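Long-range contacts in racemase (PDB 3MKC), which belongs to the enolase superfamily and is built as an N-terminal capping domain joined to a C-terminal domain of TIM-barrel type: residues M208-L213 and L232-A237; T63-L68 and T94-M99; Q128-T133 and F330-A335; L45-G50 and N315-I320; V9-S14 and G77-E82. One frame throughout, in Å; residues are numbered along the deposited sequence.

Contact 1 of 5, residues M208-L213 and L232-A237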
# COMPACT_ATOMS: atom_id res chain seq x y z
N MSE A 208 -14.22 -10.58 -6.36
CA MSE A 208 -13.27 -11.41 -5.64
C MSE A 208 -11.91 -11.44 -6.30
O MSE A 208 -11.79 -11.83 -7.46
CB MSE A 208 -13.80 -12.84 -5.54
CG MSE A 208 -12.93 -13.77 -4.71
SE MSE A 208 -13.78 -15.48 -4.41
CE MSE A 208 -12.43 -16.67 -5.05
N MSE A 209 -10.89 -11.03 -5.55
CA MSE A 209 -9.52 -11.00 -6.02
C MSE A 209 -8.78 -12.19 -5.41
O MSE A 209 -9.21 -12.72 -4.38
CB MSE A 209 -8.82 -9.71 -5.60
CG MSE A 209 -9.37 -8.46 -6.29
SE MSE A 209 -11.04 -7.77 -5.60
CE MSE A 209 -10.65 -5.92 -5.80
N VAL A 210 -7.68 -12.60 -6.02
CA VAL A 210 -6.92 -13.73 -5.50
C VAL A 210 -5.41 -13.49 -5.47
O VAL A 210 -4.83 -13.03 -6.46
CB VAL A 210 -7.18 -15.01 -6.34
CG1 VAL A 210 -6.49 -16.21 -5.69
CG2 VAL A 210 -8.68 -15.26 -6.46
N ASP A 211 -4.81 -13.80 -4.33
CA ASP A 211 -3.37 -13.65 -4.12
C ASP A 211 -2.81 -15.06 -4.08
O ASP A 211 -3.08 -15.82 -3.14
CB ASP A 211 -3.11 -12.93 -2.79
CG ASP A 211 -1.63 -12.82 -2.44
OD1 ASP A 211 -0.78 -13.28 -3.23
OD2 ASP A 211 -1.31 -12.26 -1.37
N TYR A 212 -2.04 -15.42 -5.09
CA TYR A 212 -1.47 -16.76 -5.17
C TYR A 212 -0.15 -16.89 -4.40
O TYR A 212 0.44 -17.97 -4.34
CB TYR A 212 -1.31 -17.16 -6.64
CG TYR A 212 -2.63 -17.26 -7.37
CD1 TYR A 212 -3.34 -18.46 -7.42
CD2 TYR A 212 -3.19 -16.14 -7.98
CE1 TYR A 212 -4.58 -18.54 -8.06
CE2 TYR A 212 -4.42 -16.21 -8.62
CZ TYR A 212 -5.12 -17.41 -8.66
OH TYR A 212 -6.34 -17.48 -9.29
N LEU A 213 0.28 -15.79 -3.79
CA LEU A 213 1.49 -15.75 -2.98
C LEU A 213 2.75 -16.36 -3.60
O LEU A 213 3.50 -17.06 -2.92
CB LEU A 213 1.22 -16.40 -1.62
CG LEU A 213 0.35 -15.55 -0.69
CD1 LEU A 213 -0.21 -16.42 0.45
CD2 LEU A 213 1.16 -14.39 -0.15
N LEU A 232 -15.47 -18.08 -13.00
CA LEU A 232 -15.55 -17.49 -11.67
C LEU A 232 -15.54 -15.97 -11.74
O LEU A 232 -15.83 -15.29 -10.77
CB LEU A 232 -14.40 -17.98 -10.79
CG LEU A 232 -14.37 -19.49 -10.53
CD1 LEU A 232 -13.25 -19.81 -9.56
CD2 LEU A 232 -15.71 -19.95 -9.98
N GLU A 233 -15.20 -15.44 -12.91
CA GLU A 233 -15.18 -13.99 -13.10
C GLU A 233 -14.41 -13.25 -12.01
O GLU A 233 -14.89 -12.22 -11.50
CB GLU A 233 -16.61 -13.46 -13.16
CG GLU A 233 -17.49 -14.14 -14.22
CD GLU A 233 -18.91 -13.61 -14.21
OE1 GLU A 233 -19.09 -12.38 -14.28
OE2 GLU A 233 -19.85 -14.44 -14.15
N LEU A 234 -13.24 -13.75 -11.65
CA LEU A 234 -12.43 -13.11 -10.62
C LEU A 234 -11.90 -11.76 -11.11
O LEU A 234 -11.64 -11.58 -12.31
CB LEU A 234 -11.27 -14.05 -10.24
CG LEU A 234 -11.73 -15.45 -9.78
CD1 LEU A 234 -10.53 -16.35 -9.55
CD2 LEU A 234 -12.56 -15.32 -8.50
N TYR A 235 -11.75 -10.82 -10.19
CA TYR A 235 -11.28 -9.48 -10.54
C TYR A 235 -9.83 -9.49 -10.99
O TYR A 235 -9.48 -8.85 -11.97
CB TYR A 235 -11.43 -8.53 -9.35
CG TYR A 235 -11.25 -7.10 -9.77
CD1 TYR A 235 -12.35 -6.30 -10.10
CD2 TYR A 235 -9.98 -6.54 -9.89
CE1 TYR A 235 -12.19 -5.00 -10.55
CE2 TYR A 235 -9.80 -5.25 -10.34
CZ TYR A 235 -10.91 -4.48 -10.67
OH TYR A 235 -10.73 -3.20 -11.15
N PHE A 236 -8.97 -10.20 -10.26
CA PHE A 236 -7.58 -10.28 -10.67
C PHE A 236 -6.79 -11.43 -10.08
O PHE A 236 -7.24 -12.10 -9.15
CB PHE A 236 -6.84 -8.93 -10.45
CG PHE A 236 -6.57 -8.56 -8.99
CD1 PHE A 236 -5.99 -9.46 -8.10
CD2 PHE A 236 -6.78 -7.25 -8.57
CE1 PHE A 236 -5.62 -9.05 -6.81
CE2 PHE A 236 -6.42 -6.83 -7.28
CZ PHE A 236 -5.83 -7.73 -6.40
N ALA A 237 -5.62 -11.68 -10.67
CA ALA A 237 -4.73 -12.75 -10.24
C ALA A 237 -3.44 -12.08 -9.78
O ALA A 237 -2.68 -11.56 -10.60
CB ALA A 237 -4.46 -13.70 -11.38
O HOH W 1 -14.80 -10.40 -9.01
O HOH W 2 -7.46 -15.15 -10.07

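Contact 2 of 5, residues T63-L68 and T94-M99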
# COMPACT_ATOMS: atom_id res chain seq x y z
N THR A 63 26.77 10.99 6.29
CA THR A 63 26.96 11.43 4.92
C THR A 63 28.42 11.29 4.49
O THR A 63 29.32 11.69 5.22
CB THR A 63 26.52 12.90 4.79
OG1 THR A 63 25.11 12.98 5.02
CG2 THR A 63 26.84 13.45 3.41
N GLU A 64 28.65 10.73 3.30
CA GLU A 64 30.01 10.54 2.81
C GLU A 64 30.33 11.33 1.55
O GLU A 64 31.37 11.99 1.48
CB GLU A 64 30.25 9.05 2.54
CG GLU A 64 30.20 8.21 3.80
CD GLU A 64 30.53 6.76 3.53
OE1 GLU A 64 31.51 6.51 2.79
OE2 GLU A 64 29.83 5.88 4.06
N HIS A 65 29.46 11.26 0.56
CA HIS A 65 29.69 12.00 -0.67
C HIS A 65 28.38 12.43 -1.30
O HIS A 65 27.31 12.20 -0.75
CB HIS A 65 30.55 11.19 -1.65
CG HIS A 65 29.99 9.84 -2.00
ND1 HIS A 65 28.95 9.67 -2.89
CD2 HIS A 65 30.35 8.60 -1.60
CE1 HIS A 65 28.69 8.38 -3.02
NE2 HIS A 65 29.52 7.71 -2.25
N LYS A 66 28.48 13.07 -2.46
CA LYS A 66 27.31 13.59 -3.15
C LYS A 66 26.13 12.64 -3.26
O LYS A 66 24.98 13.06 -3.11
CB LYS A 66 27.69 14.07 -4.56
CG LYS A 66 26.51 14.69 -5.30
CD LYS A 66 26.90 15.21 -6.67
CE LYS A 66 25.69 15.81 -7.37
NZ LYS A 66 26.05 16.32 -8.71
N TRP A 67 26.41 11.37 -3.52
CA TRP A 67 25.34 10.39 -3.69
C TRP A 67 25.11 9.47 -2.50
O TRP A 67 24.25 8.59 -2.55
CB TRP A 67 25.62 9.55 -4.94
CG TRP A 67 25.71 10.40 -6.19
CD1 TRP A 67 24.68 11.02 -6.83
CD2 TRP A 67 26.90 10.77 -6.90
NE1 TRP A 67 25.15 11.75 -7.90
CE2 TRP A 67 26.51 11.61 -7.96
CE3 TRP A 67 28.26 10.47 -6.74
CZ2 TRP A 67 27.43 12.16 -8.86
CZ3 TRP A 67 29.18 11.01 -7.63
CH2 TRP A 67 28.76 11.85 -8.68
N LEU A 68 25.87 9.68 -1.42
CA LEU A 68 25.73 8.88 -0.21
C LEU A 68 25.50 9.83 0.96
O LEU A 68 26.40 10.10 1.75
CB LEU A 68 26.98 8.02 0.01
CG LEU A 68 27.00 7.02 1.18
CD1 LEU A 68 25.74 6.21 1.18
CD2 LEU A 68 28.22 6.11 1.05
N THR A 94 20.89 10.36 -2.30
CA THR A 94 21.06 9.02 -1.76
C THR A 94 21.17 7.93 -2.83
O THR A 94 21.05 6.75 -2.53
CB THR A 94 19.88 8.67 -0.86
OG1 THR A 94 18.67 8.78 -1.63
CG2 THR A 94 19.79 9.64 0.33
N GLN A 95 21.40 8.33 -4.08
CA GLN A 95 21.49 7.37 -5.17
C GLN A 95 22.46 6.21 -4.96
O GLN A 95 22.21 5.10 -5.44
CB GLN A 95 21.88 8.07 -6.47
CG GLN A 95 20.85 9.03 -7.00
CD GLN A 95 21.33 9.69 -8.27
OE1 GLN A 95 21.47 9.04 -9.30
NE2 GLN A 95 21.59 10.99 -8.20
N TRP A 96 23.56 6.45 -4.25
CA TRP A 96 24.53 5.38 -4.06
C TRP A 96 23.96 4.14 -3.39
O TRP A 96 24.37 3.03 -3.70
CB TRP A 96 25.76 5.87 -3.28
CG TRP A 96 26.95 4.96 -3.51
CD1 TRP A 96 27.44 4.01 -2.66
CD2 TRP A 96 27.73 4.87 -4.71
NE1 TRP A 96 28.48 3.33 -3.25
CE2 TRP A 96 28.68 3.84 -4.51
CE3 TRP A 96 27.72 5.55 -5.93
CZ2 TRP A 96 29.61 3.47 -5.49
CZ3 TRP A 96 28.65 5.19 -6.91
CH2 TRP A 96 29.57 4.15 -6.68
N GLN A 97 23.01 4.32 -2.48
CA GLN A 97 22.42 3.17 -1.80
C GLN A 97 20.91 3.22 -1.57
O GLN A 97 20.38 2.40 -0.84
CB GLN A 97 23.12 2.93 -0.45
CG GLN A 97 23.08 4.11 0.52
CD GLN A 97 23.85 3.83 1.82
OE1 GLN A 97 24.70 2.95 1.86
NE2 GLN A 97 23.55 4.59 2.87
N GLY A 98 20.23 4.18 -2.19
CA GLY A 98 18.80 4.27 -1.97
C GLY A 98 17.90 4.40 -3.18
O GLY A 98 16.72 4.69 -3.04
N MSE A 99 18.43 4.16 -4.38
CA MSE A 99 17.61 4.28 -5.59
C MSE A 99 16.54 3.22 -5.70
O MSE A 99 15.54 3.42 -6.37
CB MSE A 99 18.48 4.22 -6.84
CG MSE A 99 19.17 5.52 -7.16
SE MSE A 99 19.92 5.47 -8.91
CE MSE A 99 21.23 4.12 -8.58
O HOH W 3 23.50 12.52 -9.92

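Contact 3 of 5, residues Q128-T133 and F330-A335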
# COMPACT_ATOMS: atom_id res chain seq x y z
N GLN A 128 -6.42 17.02 -0.84
CA GLN A 128 -6.56 18.29 -1.55
C GLN A 128 -5.20 18.77 -2.04
O GLN A 128 -5.10 19.40 -3.08
CB GLN A 128 -7.22 19.34 -0.66
CG GLN A 128 -8.63 18.96 -0.26
CD GLN A 128 -9.42 20.11 0.33
OE1 GLN A 128 -8.87 20.96 1.02
NE2 GLN A 128 -10.72 20.12 0.08
N LEU A 129 -4.15 18.44 -1.28
CA LEU A 129 -2.80 18.82 -1.69
C LEU A 129 -2.43 17.97 -2.92
O LEU A 129 -1.60 18.37 -3.73
CB LEU A 129 -1.78 18.56 -0.57
CG LEU A 129 -1.95 19.37 0.72
CD1 LEU A 129 -0.82 19.01 1.70
CD2 LEU A 129 -1.92 20.86 0.40
N LEU A 130 -3.06 16.81 -3.05
CA LEU A 130 -2.81 15.93 -4.19
C LEU A 130 -3.69 16.27 -5.40
O LEU A 130 -3.65 15.58 -6.41
CB LEU A 130 -3.00 14.46 -3.81
CG LEU A 130 -1.88 13.82 -2.99
CD1 LEU A 130 -2.39 12.58 -2.28
CD2 LEU A 130 -0.71 13.49 -3.91
N GLY A 131 -4.50 17.33 -5.28
CA GLY A 131 -5.33 17.73 -6.41
C GLY A 131 -6.83 17.79 -6.21
O GLY A 131 -7.56 18.26 -7.08
N GLY A 132 -7.31 17.32 -5.06
CA GLY A 132 -8.74 17.35 -4.82
C GLY A 132 -9.41 16.13 -5.43
O GLY A 132 -8.75 15.25 -5.97
N THR A 133 -10.73 16.07 -5.34
CA THR A 133 -11.44 14.92 -5.88
C THR A 133 -12.82 15.30 -6.39
O THR A 133 -13.36 16.34 -6.01
CB THR A 133 -11.62 13.82 -4.81
OG1 THR A 133 -12.27 12.68 -5.39
CG2 THR A 133 -12.48 14.33 -3.67
N PHE A 330 -9.01 8.95 -3.20
CA PHE A 330 -9.83 10.10 -3.54
C PHE A 330 -9.23 11.01 -4.60
O PHE A 330 -9.90 11.39 -5.56
CB PHE A 330 -10.13 10.93 -2.28
CG PHE A 330 -11.40 10.53 -1.58
CD1 PHE A 330 -12.63 10.83 -2.14
CD2 PHE A 330 -11.35 9.82 -0.38
CE1 PHE A 330 -13.82 10.43 -1.52
CE2 PHE A 330 -12.53 9.42 0.25
CZ PHE A 330 -13.77 9.72 -0.33
N ALA A 331 -7.95 11.35 -4.44
CA ALA A 331 -7.31 12.28 -5.36
C ALA A 331 -6.49 11.68 -6.49
O ALA A 331 -6.35 12.30 -7.55
CB ALA A 331 -6.44 13.24 -4.57
N VAL A 332 -5.95 10.49 -6.27
CA VAL A 332 -5.07 9.85 -7.25
C VAL A 332 -5.59 8.57 -7.89
O VAL A 332 -5.41 8.36 -9.09
CB VAL A 332 -3.71 9.52 -6.59
CG1 VAL A 332 -2.70 9.07 -7.64
CG2 VAL A 332 -3.20 10.73 -5.82
N GLY A 333 -6.23 7.73 -7.09
CA GLY A 333 -6.76 6.46 -7.57
C GLY A 333 -7.44 6.48 -8.93
O GLY A 333 -8.23 7.39 -9.22
N ASN A 334 -7.15 5.48 -9.75
CA ASN A 334 -7.75 5.39 -11.07
C ASN A 334 -8.53 4.09 -11.24
O ASN A 334 -8.94 3.75 -12.35
CB ASN A 334 -6.67 5.49 -12.16
CG ASN A 334 -5.81 4.23 -12.27
OD1 ASN A 334 -5.92 3.32 -11.46
ND2 ASN A 334 -4.94 4.20 -13.27
N ALA A 335 -8.74 3.38 -10.13
CA ALA A 335 -9.46 2.11 -10.17
C ALA A 335 -10.69 2.10 -9.27
O ALA A 335 -10.84 2.96 -8.41
CB ALA A 335 -8.51 0.98 -9.76
O HOH W 4 -3.77 13.83 -8.26
O HOH W 5 -7.59 14.65 -8.37

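Contact 4 of 5, residues L45-G50 and N315-I320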
# COMPACT_ATOMS: atom_id res chain seq x y z
N LEU A 45 2.99 12.47 10.32
CA LEU A 45 3.28 11.07 10.53
C LEU A 45 3.21 10.25 9.25
O LEU A 45 2.29 10.40 8.45
CB LEU A 45 2.29 10.49 11.54
CG LEU A 45 2.31 11.13 12.93
CD1 LEU A 45 1.09 10.70 13.72
CD2 LEU A 45 3.59 10.74 13.64
N GLY A 46 4.20 9.38 9.08
CA GLY A 46 4.25 8.50 7.93
C GLY A 46 4.85 7.21 8.45
O GLY A 46 5.12 7.10 9.63
N GLU A 47 5.02 6.21 7.59
CA GLU A 47 5.64 4.99 8.05
C GLU A 47 6.36 4.30 6.90
O GLU A 47 5.96 4.44 5.74
CB GLU A 47 4.62 4.06 8.72
CG GLU A 47 3.67 3.34 7.80
CD GLU A 47 2.65 2.51 8.57
OE1 GLU A 47 2.95 2.10 9.71
OE2 GLU A 47 1.56 2.24 8.02
N ALA A 48 7.44 3.60 7.23
CA ALA A 48 8.26 2.91 6.25
C ALA A 48 8.25 1.40 6.45
O ALA A 48 8.18 0.92 7.58
CB ALA A 48 9.69 3.43 6.32
N ASP A 49 8.33 0.66 5.35
CA ASP A 49 8.35 -0.80 5.42
C ASP A 49 9.80 -1.24 5.69
O ASP A 49 10.71 -0.40 5.71
CB ASP A 49 7.85 -1.38 4.10
CG ASP A 49 7.45 -2.84 4.21
OD1 ASP A 49 7.18 -3.31 5.33
OD2 ASP A 49 7.40 -3.51 3.16
N GLY A 50 9.99 -2.54 5.90
CA GLY A 50 11.32 -3.08 6.16
C GLY A 50 11.61 -3.39 7.62
O GLY A 50 10.90 -2.92 8.52
N ASN A 315 -1.36 -2.45 0.53
CA ASN A 315 -1.55 -1.80 1.82
C ASN A 315 -1.74 -2.83 2.93
O ASN A 315 -2.82 -3.42 3.06
CB ASN A 315 -2.74 -0.84 1.75
CG ASN A 315 -3.14 -0.31 3.12
OD1 ASN A 315 -2.34 -0.31 4.05
ND2 ASN A 315 -4.37 0.17 3.24
N TRP A 316 -0.69 -3.04 3.71
CA TRP A 316 -0.72 -3.96 4.83
C TRP A 316 0.27 -3.54 5.90
O TRP A 316 1.31 -4.18 6.10
CB TRP A 316 -0.41 -5.39 4.36
CG TRP A 316 -0.68 -6.41 5.42
CD1 TRP A 316 0.19 -6.87 6.37
CD2 TRP A 316 -1.94 -7.04 5.70
NE1 TRP A 316 -0.45 -7.74 7.22
CE2 TRP A 316 -1.76 -7.86 6.83
CE3 TRP A 316 -3.21 -6.98 5.10
CZ2 TRP A 316 -2.79 -8.62 7.38
CZ3 TRP A 316 -4.24 -7.74 5.65
CH2 TRP A 316 -4.02 -8.55 6.78
N LYS A 317 -0.04 -2.43 6.57
CA LYS A 317 0.80 -1.90 7.64
C LYS A 317 -0.12 -1.48 8.78
O LYS A 317 -0.92 -2.28 9.25
CB LYS A 317 1.62 -0.70 7.17
CG LYS A 317 3.05 -1.00 6.77
CD LYS A 317 3.82 -1.78 7.83
CE LYS A 317 5.31 -1.73 7.54
NZ LYS A 317 6.11 -2.76 8.25
N THR A 318 -0.01 -0.23 9.21
CA THR A 318 -0.84 0.26 10.31
C THR A 318 -1.87 1.28 9.85
O THR A 318 -2.10 1.45 8.65
CB THR A 318 0.01 0.89 11.43
OG1 THR A 318 0.47 2.18 11.03
CG2 THR A 318 1.20 -0.00 11.75
N GLY A 319 -2.48 1.97 10.81
CA GLY A 319 -3.48 2.97 10.49
C GLY A 319 -2.89 4.15 9.75
O GLY A 319 -3.62 4.92 9.12
N ILE A 320 -1.58 4.32 9.82
CA ILE A 320 -0.93 5.43 9.14
C ILE A 320 -1.05 5.28 7.62
O ILE A 320 -1.40 6.22 6.91
CB ILE A 320 0.56 5.53 9.53
CG1 ILE A 320 0.68 5.74 11.04
CG2 ILE A 320 1.21 6.68 8.78
CD1 ILE A 320 2.11 5.89 11.53
O HOH W 6 8.56 -1.54 8.89

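Contact 5 of 5, residues V9-S14 and G77-E82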
# COMPACT_ATOMS: atom_id res chain seq x y z
N VAL A 9 3.52 27.86 7.35
CA VAL A 9 4.37 26.99 6.55
C VAL A 9 5.80 27.22 7.03
O VAL A 9 6.54 28.01 6.45
CB VAL A 9 4.26 27.33 5.05
CG1 VAL A 9 5.05 26.34 4.23
CG2 VAL A 9 2.80 27.31 4.64
N ALA A 10 6.16 26.54 8.12
CA ALA A 10 7.48 26.67 8.72
C ALA A 10 8.41 25.55 8.27
O ALA A 10 7.96 24.47 7.91
CB ALA A 10 7.36 26.68 10.23
N PRO A 11 9.74 25.79 8.34
CA PRO A 11 10.73 24.80 7.93
C PRO A 11 10.75 23.56 8.81
O PRO A 11 10.37 23.61 9.99
CB PRO A 11 12.06 25.56 8.04
CG PRO A 11 11.66 27.02 7.99
CD PRO A 11 10.39 27.02 8.81
N ILE A 12 11.19 22.45 8.23
CA ILE A 12 11.29 21.19 8.96
C ILE A 12 12.44 21.33 9.95
O ILE A 12 13.53 21.76 9.59
CB ILE A 12 11.59 20.03 7.98
CG1 ILE A 12 10.40 19.83 7.05
CG2 ILE A 12 11.93 18.76 8.76
CD1 ILE A 12 10.63 18.77 5.99
N LYS A 13 12.19 20.96 11.21
CA LYS A 13 13.22 21.04 12.23
C LYS A 13 13.88 19.69 12.49
O LYS A 13 15.09 19.61 12.69
CB LYS A 13 12.61 21.58 13.54
CG LYS A 13 13.61 21.67 14.69
CD LYS A 13 12.94 22.24 15.92
CE LYS A 13 13.89 22.32 17.10
NZ LYS A 13 13.23 23.01 18.24
N SER A 14 13.08 18.63 12.48
CA SER A 14 13.62 17.31 12.73
C SER A 14 12.83 16.20 12.07
O SER A 14 11.65 16.36 11.73
CB SER A 14 13.69 17.04 14.24
OG SER A 14 12.40 16.88 14.79
N GLY A 77 15.16 21.75 7.29
CA GLY A 77 15.25 23.13 6.87
C GLY A 77 14.31 23.53 5.75
O GLY A 77 14.02 24.72 5.58
N ARG A 78 13.81 22.55 5.01
CA ARG A 78 12.91 22.82 3.89
C ARG A 78 11.46 23.05 4.33
O ARG A 78 11.05 22.60 5.40
CB ARG A 78 12.95 21.65 2.89
CG ARG A 78 14.32 21.37 2.27
CD ARG A 78 14.80 22.55 1.43
NE ARG A 78 13.94 22.81 0.28
CZ ARG A 78 13.98 22.12 -0.85
NH1 ARG A 78 14.84 21.12 -0.99
NH2 ARG A 78 13.15 22.42 -1.85
N LEU A 79 10.71 23.76 3.50
CA LEU A 79 9.30 24.02 3.79
C LEU A 79 8.54 22.78 3.33
O LEU A 79 8.63 22.38 2.17
CB LEU A 79 8.83 25.26 3.02
CG LEU A 79 9.62 26.54 3.34
CD1 LEU A 79 9.14 27.70 2.48
CD2 LEU A 79 9.47 26.86 4.81
N PRO A 80 7.79 22.15 4.25
CA PRO A 80 6.98 20.93 4.04
C PRO A 80 6.08 20.93 2.82
O PRO A 80 5.76 19.87 2.28
CB PRO A 80 6.18 20.83 5.34
CG PRO A 80 7.07 21.47 6.34
CD PRO A 80 7.55 22.68 5.60
N ILE A 81 5.67 22.12 2.38
CA ILE A 81 4.80 22.27 1.23
C ILE A 81 5.46 21.86 -0.10
O ILE A 81 4.77 21.49 -1.04
CB ILE A 81 4.27 23.72 1.12
CG1 ILE A 81 3.30 23.85 -0.06
CG2 ILE A 81 5.43 24.69 0.93
CD1 ILE A 81 2.09 22.95 0.03
N GLU A 82 6.78 21.93 -0.17
CA GLU A 82 7.49 21.56 -1.40
C GLU A 82 7.80 20.06 -1.39
O GLU A 82 8.96 19.65 -1.50
CB GLU A 82 8.79 22.35 -1.53
CG GLU A 82 8.62 23.86 -1.39
CD GLU A 82 9.83 24.63 -1.88
OE1 GLU A 82 10.92 24.45 -1.30
OE2 GLU A 82 9.69 25.40 -2.84

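Contact 1 of 5, residues M208-L213 and L232-A237
F236 O takes two hydrogen bonds: V210 N reaches it at 3.2 Å, and a water donates to it while also pairing with Y212 OH. The first is a rung between the parallel strands 207-211 and 236-238, the two strands of a beta-alpha-beta unit in the barrel domain, connected through helix 219-228. A second backbone bond, from Y235 N to M208 O, measures 2.9 Å, its donor standing well above the carbonyl plane. Another water links M208 N to E233 O.

Selenomethionine M209 supplies most of the side-chain contact. With CG anti to the carbonyl carbon (chi1 -68°), it sets CG over the middle of the F236 ring, 3.5 Å from the centroid and only 10° off the normal, a CH-pi contact. The bends beyond CG carry SE and CE on toward Y235: SE still stands above the F236 ring at 5.3 Å from its centroid, and CE lies over one face of Y235, near the rim. The Y235 and M209 side chains run side by side, and Y235 OH bonds to Q310. R259 adds a cation-pi contact to Y235.

The face carrying V210 and A237 packs against helices 188-202 and 219-228. Here V210 CG2 meets L234 CD1 at 3.8 Å, selenomethionine M208 sets CE beside L234 CD2, and Y212 brings CE2 to 3.7 Å from A237 CB.

Contact 2 of 5, residues T63-L68 and T94-M99
A type I beta turn from H65 to L68, in the capping domain, presses its W67 carbonyl against the start of the short helix 95-98. W67 O accepts from W96 N at 2.8 Å, with an N-H...O angle of 156°, tying the turn to the helix by its backbone. E64 and H65 both face L68 in a classic beta bulge, and L68 N bonds back to H65 O across the turn.

H65 and W96 form a T-shaped pair: the imidazole directs its edge at the face of the indole five-membered ring, with planes at 84° and centroids 5.1 Å apart. CE1 of H65 makes the approach, 3.9 Å from W96 CG. A bond inside the turn, W67 N to H65 ND1 at 3.1 Å, helps hold the imidazole's rotation; L68 CB also lies over one of its faces, toward the rim.

The W67 ring meets the Q95 amide nearly at right angles, Q95 NE2 lying at the indole edge 3.4 Å from W67 CD1. A water joins the two groups, accepting from W67 NE1 at 2.7 Å and from Q95 NE2 at 3.0 Å; Q95 NE2 is held as well by D92 O.

T94 directly follows helix 83-93, its OG1 bonding back to M90 O, while T94 and Q97 both lean on Y58 of helix 52-59.

Contact 3 of 5, residues Q128-T133 and F330-A335
T133 OG1 donates to F330 O at 2.7 Å, approaching from above the carbonyl plane, 42° out of it. With OG1 placed opposite the backbone N (chi1 -177°), the hydroxyl reaches the last turn of helix 319-331, where the F330 carbonyl is available near the helix end. T133 OG1 also sits at the edge of the F330 ring, in its plane and 3.8 Å from F330 CD1, with T133 CG2 close to that same ring carbon. OG1 is also bonded to K135 N, which helps fix its position.

Next along the helix end, A331 packs against the loop. Its CA makes a bent CA-H...O contact with G132 O, 3.4 Å apart, and its CB touches L130 CB at 3.7 Å. A331 O receives two waters: one, at 2.8 Å, also donates to G132 O, and the other, at 3.1 Å, also donates to L130 O. Solvent therefore links carbonyls that could not bond to each other directly. Beyond this, the branched end of L130 crosses V332 obliquely, L130 CD1 lying 4.1 Å from V332 CG2.

The loop owes its course to a Schellman motif. G131, with positive phi, ends the short helix 126-129, its N returning to Q128 O at 3.1 Å, and G132, also at positive phi, carries the chain out of the helix end.

The contact joins the segment just after helix 126-129 to the C-terminal end of barrel helix 319-331. L130 is backed by Y115 of helix 102-122, A331 by Y127, V332 by T301 of helix 293-306, and F330 by the loop at K368 and P369.

Contact 4 of 5, residues L45-G50 and N315-I320
Strand 43-48 of the capping domain runs past the N terminus of barrel helix 319-331, its G46 CA 6.1 Å from I320 CA. The domains meet at a helix N-cap; within it, T318 OG1 accepts from I320 N at 3.2 Å (166° at the hydrogen), and E47 of the capping domain grips the same residue.

E47 does so with both carboxylate oxygens. OE1 takes the T318 hydroxyl at 2.8 Å, while OE2 takes T318 N at 3.2 Å, with the N-H...O angle at 160°; both donors come on the syn side, the hydroxyl further out of the carboxylate plane than the amide. T318 OG1 thus gives to E47 and receives from I320 N. Tucked between backbone N and carbonyl carbon (chi1 74°), E47 CG sends an extended chain across to the helix end, and each carboxylate oxygen has a further partner, T31 OG1 for OE1 and T321 OG1 for OE2.

K317 crosses from the barrel side, its CB 3.1 Å from E47 OE2. Further along, NZ makes a weak salt-bridge bond of 3.2 Å to D49 OD1. The ammonium also donates to N30 O and to a water 2.8 Å away, which itself donates to A48 O and G50 O; D49 OD2 turns to R290 in a second salt bridge.

I320 packs beside the carboxylate, its CB near E47 OE2 and CD; V33 of strand 29-38 backs it, and I320 CG2 rests 3.6 Å from G46 CA.

Contact 5 of 5, residues V9-S14 and G77-E82
I12 holds CG1 opposite its own carbonyl carbon (chi1 -66°), which lays that branch along the P80 ring, I12 CG1 to P80 CG 3.8 Å, the two side chains lying antiparallel as they pass. V9 instead has CG1 opposite the backbone N (chi1 -175°), and this methyl lands on I81 CG2 at 3.7 Å, with L79 CB somewhat farther.

The backbones are joined at I12, whose N donates to R78 O and whose O accepts from G77 N, each bond 2.8 Å from N to O. The R78 carbonyl is hemmed in further by I12 CG1 and by the CA-H of P11, whose CA lies 3.4 Å from R78 O. P11 also runs alongside L79, its CG 3.9 Å from L79 CD2. A10 O faces the P80 ring and is claimed by Q121 NE2.

The 77-82 loop is stiffened from within. L79 to E82 make a type I beta turn, and R78 NH2 forms a salt bridge with E82 OE1 at 3.1 Å, met in the guanidinium plane but from above the carboxylate.

E82 is the N-cap residue of helix 83-93, along which the R78 side chain lies. The contact thus fastens the start of strand 12-22, at an outer edge of the three-stranded antiparallel sheet, to the loop leading into that helix; helix 102-122 packs behind, L114 against I12 and L117 against P80.

In the fold
From the N terminus, contact 5 opens first and closes at residues 77-82, after contacts 4 and 2 have opened, so it crosses both; it ties edge strand 12-22 to the loop before helix 83-93. Contact 2 then closes at 94-99, a local loop within the capping domain and wholly inside the span of contact 4. Contact 3 opens at 128-133. Contact 1 opens and closes next, within the barrel domain and inside the spans of both 3 and 4. Contact 4 closes at 315-320 and contact 3 at 330-335; the two cross, and they join the capping domain and the segment following it to the two ends of helix 319-331, their centres about 19 Å apart.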